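Local coordinates for protein minor fimbrium anchoring subunit Mfa2 (Porphyromonas gingivalis, PDB 5NFI) that anchors the minor (Mfa1) fimbriae in the bacterial outer membrane through its interaction with Mfa1 and regulates fimbrial length, at residues 109-114 / 143-148; 138-143 / 246-251. All blocks are in the same frame, centred on the assembly; numbering follows the deposited sequence.

Contact 1 of 2, residues 109-114 / 143-148; sequences GTTLWY and TNRVTV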
# COMPACT_ATOMS: atom_id res chain seq x y z
N GLY A 109 0.94 6.63 10.61
CA GLY A 109 2.23 6.52 11.23
C GLY A 109 2.88 5.16 11.04
O GLY A 109 3.89 4.88 11.67
N THR A 110 2.30 4.32 10.19
CA THR A 110 2.90 3.04 9.85
C THR A 110 3.28 2.96 8.38
O THR A 110 2.60 3.50 7.52
CB THR A 110 1.97 1.86 10.16
OG1 THR A 110 1.09 1.64 9.05
CG2 THR A 110 1.17 2.11 11.43
N THR A 111 4.35 2.25 8.08
CA THR A 111 4.72 1.98 6.70
C THR A 111 4.54 0.51 6.44
O THR A 111 4.73 -0.30 7.35
CB THR A 111 6.15 2.39 6.41
OG1 THR A 111 6.98 2.04 7.53
CG2 THR A 111 6.22 3.88 6.19
N LEU A 112 4.15 0.16 5.23
CA LEU A 112 4.06 -1.24 4.86
C LEU A 112 4.79 -1.45 3.57
O LEU A 112 4.60 -0.67 2.63
CB LEU A 112 2.61 -1.69 4.72
CG LEU A 112 2.46 -3.16 4.35
CD1 LEU A 112 2.69 -4.02 5.57
CD2 LEU A 112 1.09 -3.44 3.73
N TRP A 113 5.62 -2.48 3.51
CA TRP A 113 6.51 -2.62 2.35
C TRP A 113 6.47 -3.98 1.69
O TRP A 113 6.34 -4.99 2.37
CB TRP A 113 7.94 -2.33 2.77
CG TRP A 113 8.15 -0.99 3.39
CD1 TRP A 113 7.83 -0.61 4.66
CD2 TRP A 113 8.78 0.14 2.77
NE1 TRP A 113 8.20 0.69 4.86
CE2 TRP A 113 8.79 1.17 3.72
CE3 TRP A 113 9.31 0.37 1.50
CZ2 TRP A 113 9.32 2.43 3.44
CZ3 TRP A 113 9.83 1.61 1.23
CH2 TRP A 113 9.83 2.62 2.19
N TYR A 114 6.61 -4.02 0.37
CA TYR A 114 6.70 -5.29 -0.33
C TYR A 114 7.87 -5.38 -1.31
O TYR A 114 8.24 -4.41 -1.96
CB TYR A 114 5.40 -5.59 -1.08
CG TYR A 114 5.53 -6.89 -1.83
CD1 TYR A 114 5.60 -8.11 -1.15
CD2 TYR A 114 5.67 -6.90 -3.21
CE1 TYR A 114 5.76 -9.30 -1.82
CE2 TYR A 114 5.83 -8.09 -3.89
CZ TYR A 114 5.88 -9.29 -3.19
OH TYR A 114 6.04 -10.47 -3.87
N THR A 143 1.83 1.62 1.74
CA THR A 143 1.07 2.66 2.42
C THR A 143 1.13 3.99 1.63
O THR A 143 2.12 4.31 0.95
CB THR A 143 1.56 2.93 3.85
OG1 THR A 143 2.96 2.67 3.92
CG2 THR A 143 0.81 2.08 4.87
N ASN A 144 0.05 4.74 1.73
CA ASN A 144 -0.05 6.05 1.09
C ASN A 144 -0.66 6.98 2.08
O ASN A 144 -1.62 6.63 2.75
CB ASN A 144 -0.90 5.99 -0.17
CG ASN A 144 -0.25 5.20 -1.25
OD1 ASN A 144 0.66 5.68 -1.92
ND2 ASN A 144 -0.75 3.98 -1.47
N ARG A 145 -0.09 8.16 2.18
CA ARG A 145 -0.60 9.20 3.05
C ARG A 145 -1.31 10.21 2.17
O ARG A 145 -0.72 10.78 1.26
CB ARG A 145 0.53 9.86 3.85
CG ARG A 145 1.17 8.92 4.86
CD ARG A 145 2.58 9.35 5.20
NE ARG A 145 3.48 9.17 4.06
CZ ARG A 145 4.06 8.01 3.74
NH1 ARG A 145 4.85 7.94 2.67
NH2 ARG A 145 3.84 6.92 4.47
N VAL A 146 -2.60 10.39 2.42
CA VAL A 146 -3.43 11.20 1.56
C VAL A 146 -4.11 12.31 2.36
O VAL A 146 -4.96 12.03 3.21
CB VAL A 146 -4.51 10.36 0.84
CG1 VAL A 146 -5.18 11.18 -0.23
CG2 VAL A 146 -3.90 9.10 0.23
N THR A 147 -3.74 13.55 2.07
CA THR A 147 -4.36 14.71 2.67
C THR A 147 -5.39 15.32 1.71
O THR A 147 -5.11 15.50 0.51
CB THR A 147 -3.32 15.77 3.04
OG1 THR A 147 -2.21 15.14 3.68
CG2 THR A 147 -3.92 16.80 3.98
N VAL A 148 -6.56 15.64 2.22
CA VAL A 148 -7.60 16.19 1.40
C VAL A 148 -8.21 17.42 2.06
O VAL A 148 -8.56 17.39 3.23
CB VAL A 148 -8.71 15.16 1.12
CG1 VAL A 148 -9.84 15.79 0.32
CG2 VAL A 148 -8.14 13.96 0.40

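Contact 2 of 2, residues 138-143 / 246-251; sequences NLREYT and CINDFD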
# COMPACT_ATOMS: atom_id res chain seq x y z
N ASN A 138 13.81 -5.32 -4.09
CA ASN A 138 13.42 -3.90 -4.00
C ASN A 138 12.10 -3.70 -3.24
O ASN A 138 11.02 -4.07 -3.72
CB ASN A 138 13.31 -3.30 -5.40
CG ASN A 138 13.07 -1.78 -5.38
OD1 ASN A 138 12.77 -1.18 -4.34
ND2 ASN A 138 13.20 -1.16 -6.55
N LEU A 139 12.21 -3.12 -2.06
CA LEU A 139 11.04 -2.87 -1.24
C LEU A 139 10.37 -1.60 -1.73
O LEU A 139 10.99 -0.53 -1.77
CB LEU A 139 11.41 -2.75 0.24
CG LEU A 139 11.88 -4.02 0.93
CD1 LEU A 139 12.76 -3.66 2.12
CD2 LEU A 139 10.69 -4.85 1.39
N ARG A 140 9.11 -1.76 -2.14
CA ARG A 140 8.24 -0.67 -2.52
C ARG A 140 7.24 -0.43 -1.41
O ARG A 140 6.64 -1.37 -0.88
CB ARG A 140 7.52 -1.00 -3.82
CG ARG A 140 6.42 -0.01 -4.21
CD ARG A 140 6.95 1.35 -4.70
NE ARG A 140 5.81 2.21 -5.00
CZ ARG A 140 5.62 3.43 -4.49
NH1 ARG A 140 6.53 3.97 -3.68
NH2 ARG A 140 4.54 4.11 -4.81
N GLU A 141 7.04 0.84 -1.04
CA GLU A 141 6.07 1.18 -0.02
C GLU A 141 4.66 1.09 -0.57
O GLU A 141 4.39 1.59 -1.66
CB GLU A 141 6.31 2.57 0.55
CG GLU A 141 5.38 2.87 1.71
CD GLU A 141 5.55 4.25 2.29
OE1 GLU A 141 6.47 4.97 1.82
OE2 GLU A 141 4.76 4.60 3.21
N TYR A 142 3.78 0.45 0.20
CA TYR A 142 2.39 0.20 -0.18
C TYR A 142 1.43 1.14 0.55
O TYR A 142 0.32 1.38 0.07
CB TYR A 142 1.99 -1.23 0.13
CG TYR A 142 2.20 -2.24 -0.98
CD1 TYR A 142 3.10 -1.99 -2.01
CD2 TYR A 142 1.50 -3.43 -0.99
CE1 TYR A 142 3.29 -2.91 -3.02
CE2 TYR A 142 1.67 -4.35 -1.99
CZ TYR A 142 2.56 -4.09 -3.00
OH TYR A 142 2.73 -5.02 -4.00
N THR A 143 1.83 1.62 1.74
CA THR A 143 1.07 2.66 2.42
C THR A 143 1.13 3.99 1.63
O THR A 143 2.12 4.31 0.95
CB THR A 143 1.56 2.93 3.85
OG1 THR A 143 2.96 2.67 3.92
CG2 THR A 143 0.81 2.08 4.87
N CYS A 246 5.83 5.71 -7.99
CA CYS A 246 7.01 6.38 -7.45
C CYS A 246 6.69 7.24 -6.25
O CYS A 246 7.59 7.69 -5.55
CB CYS A 246 7.69 7.24 -8.52
SG CYS A 246 8.20 6.37 -9.99
N ILE A 247 5.40 7.48 -6.02
CA ILE A 247 4.99 8.44 -5.00
C ILE A 247 4.07 7.80 -3.96
O ILE A 247 3.45 6.78 -4.23
CB ILE A 247 4.29 9.65 -5.67
CG1 ILE A 247 4.34 10.87 -4.76
CG2 ILE A 247 2.87 9.32 -6.07
CD1 ILE A 247 5.75 11.37 -4.53
N ASN A 248 4.00 8.39 -2.76
CA ASN A 248 3.18 7.83 -1.67
C ASN A 248 2.51 8.88 -0.79
O ASN A 248 1.96 8.57 0.27
CB ASN A 248 4.02 6.91 -0.79
CG ASN A 248 4.50 5.68 -1.52
OD1 ASN A 248 5.60 5.66 -2.08
ND2 ASN A 248 3.67 4.66 -1.55
N ASP A 249 2.55 10.14 -1.23
CA ASP A 249 1.92 11.22 -0.49
C ASP A 249 1.08 12.06 -1.42
O ASP A 249 1.54 12.46 -2.49
CB ASP A 249 2.97 12.07 0.21
CG ASP A 249 3.52 11.39 1.44
OD1 ASP A 249 4.20 10.36 1.27
OD2 ASP A 249 3.26 11.87 2.57
N PHE A 250 -0.15 12.32 -1.03
CA PHE A 250 -1.08 12.95 -1.95
C PHE A 250 -1.80 14.13 -1.30
O PHE A 250 -2.62 13.94 -0.41
CB PHE A 250 -2.08 11.91 -2.47
CG PHE A 250 -1.46 10.82 -3.29
CD1 PHE A 250 -0.95 9.67 -2.67
CD2 PHE A 250 -1.37 10.93 -4.67
CE1 PHE A 250 -0.36 8.66 -3.42
CE2 PHE A 250 -0.78 9.92 -5.43
CZ PHE A 250 -0.27 8.78 -4.80
N ASP A 251 -1.46 15.34 -1.74
CA ASP A 251 -2.17 16.52 -1.27
C ASP A 251 -3.27 16.81 -2.28
O ASP A 251 -3.00 17.06 -3.45
CB ASP A 251 -1.25 17.73 -1.11
CG ASP A 251 -1.77 18.71 -0.05
OD1 ASP A 251 -2.88 18.48 0.46
OD2 ASP A 251 -1.08 19.70 0.29

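Contact 1 of 2, residues 109-114 / 143-148
At the open end of the antiparallel hairpin formed by strands 113-122 and 133-151, the hydroxyl of Thr143 takes the backbone N-H of Leu112. The Leu112 N to Thr143 OG1 distance is 3.1 Å and the N-H...O angle 154°, a reasonably straight bond. Regular pairing, Tyr114 with Arg140 and Leu112 with Tyr142, comes just before this point in the ladder; one residue beyond Tyr142, a side chain serves as acceptor for Leu112 instead of a backbone carbonyl. The same Thr143 OG1 donates to Glu141 OE2, on the anti lone pair of that oxygen, so two bonds grip this buried hydroxyl and fix its rotation. The methyl branch of Thr143 lies beside the loop backbone, with Thr143 CG2 3.5 Å from Thr110 O and 4.2 Å from Leu112 CB.

Thr111 packs alongside. Its CA stands 3.4 Å from Thr143 OG1, and the two threonine side chains cross at a slant. With Thr111 CG2 anti to the carbonyl carbon, that methyl comes to 4.2 Å from Arg145 NH2, obliquely to the guanidinium, while the hydroxyl lies at the edge of the Trp113 ring, in its plane. Salt bridges to Glu141 and Asp249 hold the two terminal nitrogens of Arg145. Past Thr143, where strand 133-151 is interrupted, the ladder is handed over, since Asn144 pairs through its backbone with Thr202. Here the change of partners is consistent with a junction between two beta-rich parts, as in the paired transthyretin-like sandwiches of the fimbrillin superfamily.

Contact 2 of 2, residues 138-143 / 246-251
Arg140 and Asn248 meet through side chains coming from opposite directions. Arg140 NH1 donates to Asn248 OD1 in the carbonyl plane and on a lone pair, although the guanidinium and amide planes stand 53° apart; the length of this bond, very short in the model, is doubtful. The other terminal nitrogen, Arg140 NH2, bonds Ile247 O at 2.9 Å; this acceptor lies in the guanidinium plane, whereas the donor sits well above the carbonyl plane. A bend at chi2 (72°) turns the terminal nitrogens of the arginine to these two oxygens.

The amide nitrogen of Asn248 works in the other direction. Asn248 ND2 donates to Thr143 O at 3.0 Å, moderately tilted from the carbonyl plane, and to Glu141 O at 3.2 Å, the latter approached from above the carbonyl plane. One buried asparagine thus receives a bond from the arginine on its oxygen and bridges two backbone carbonyls with its nitrogen, just where strand 133-151 is irregular. Beyond this point strands 133-151 and 249-258 become parallel neighbours, and the backbone of Arg145 bonds both Asn248 and Phe250. The asparagine-centred network therefore lies at the start of a parallel ladder, in a protein whose family belongs to the transthyretin clan.

Further out, the carboxylate of Glu141 stacks on the Asn248 amide, their planes only 16° apart, with Glu141 OE1 3.9 Å from Asn248 CG. A salt bridge from Arg145 holds that carboxylate as well and probably offsets its charge. One face of the Arg140 guanidinium is approached near its rim by Cys246 CA, 4.1 Å above the plane, while the sulfur of Cys246 is tied to Cys15 by a disulfide.

In the fold
From the N terminus, the chain first reaches 109-114, runs out along strand 113-122 and returns on strand 133-151; contact 1 closes this hairpin loop of 28 intervening residues. Before it closes, 138-143 has opened contact 2, whose loop of 102 residues takes in strands from 159-165 to 222-228 and helix 229-233 before ending at 246-251. The two loops therefore cross. They share Thr143, and their centres lie 7 Å apart near the middle of the chain. Contact 1 ties the middle of strand 133-151 to the loop leading into strand 113-122; contact 2 ties it to the loop leading into strand 249-258, so both approaches converge where the strand changes partners.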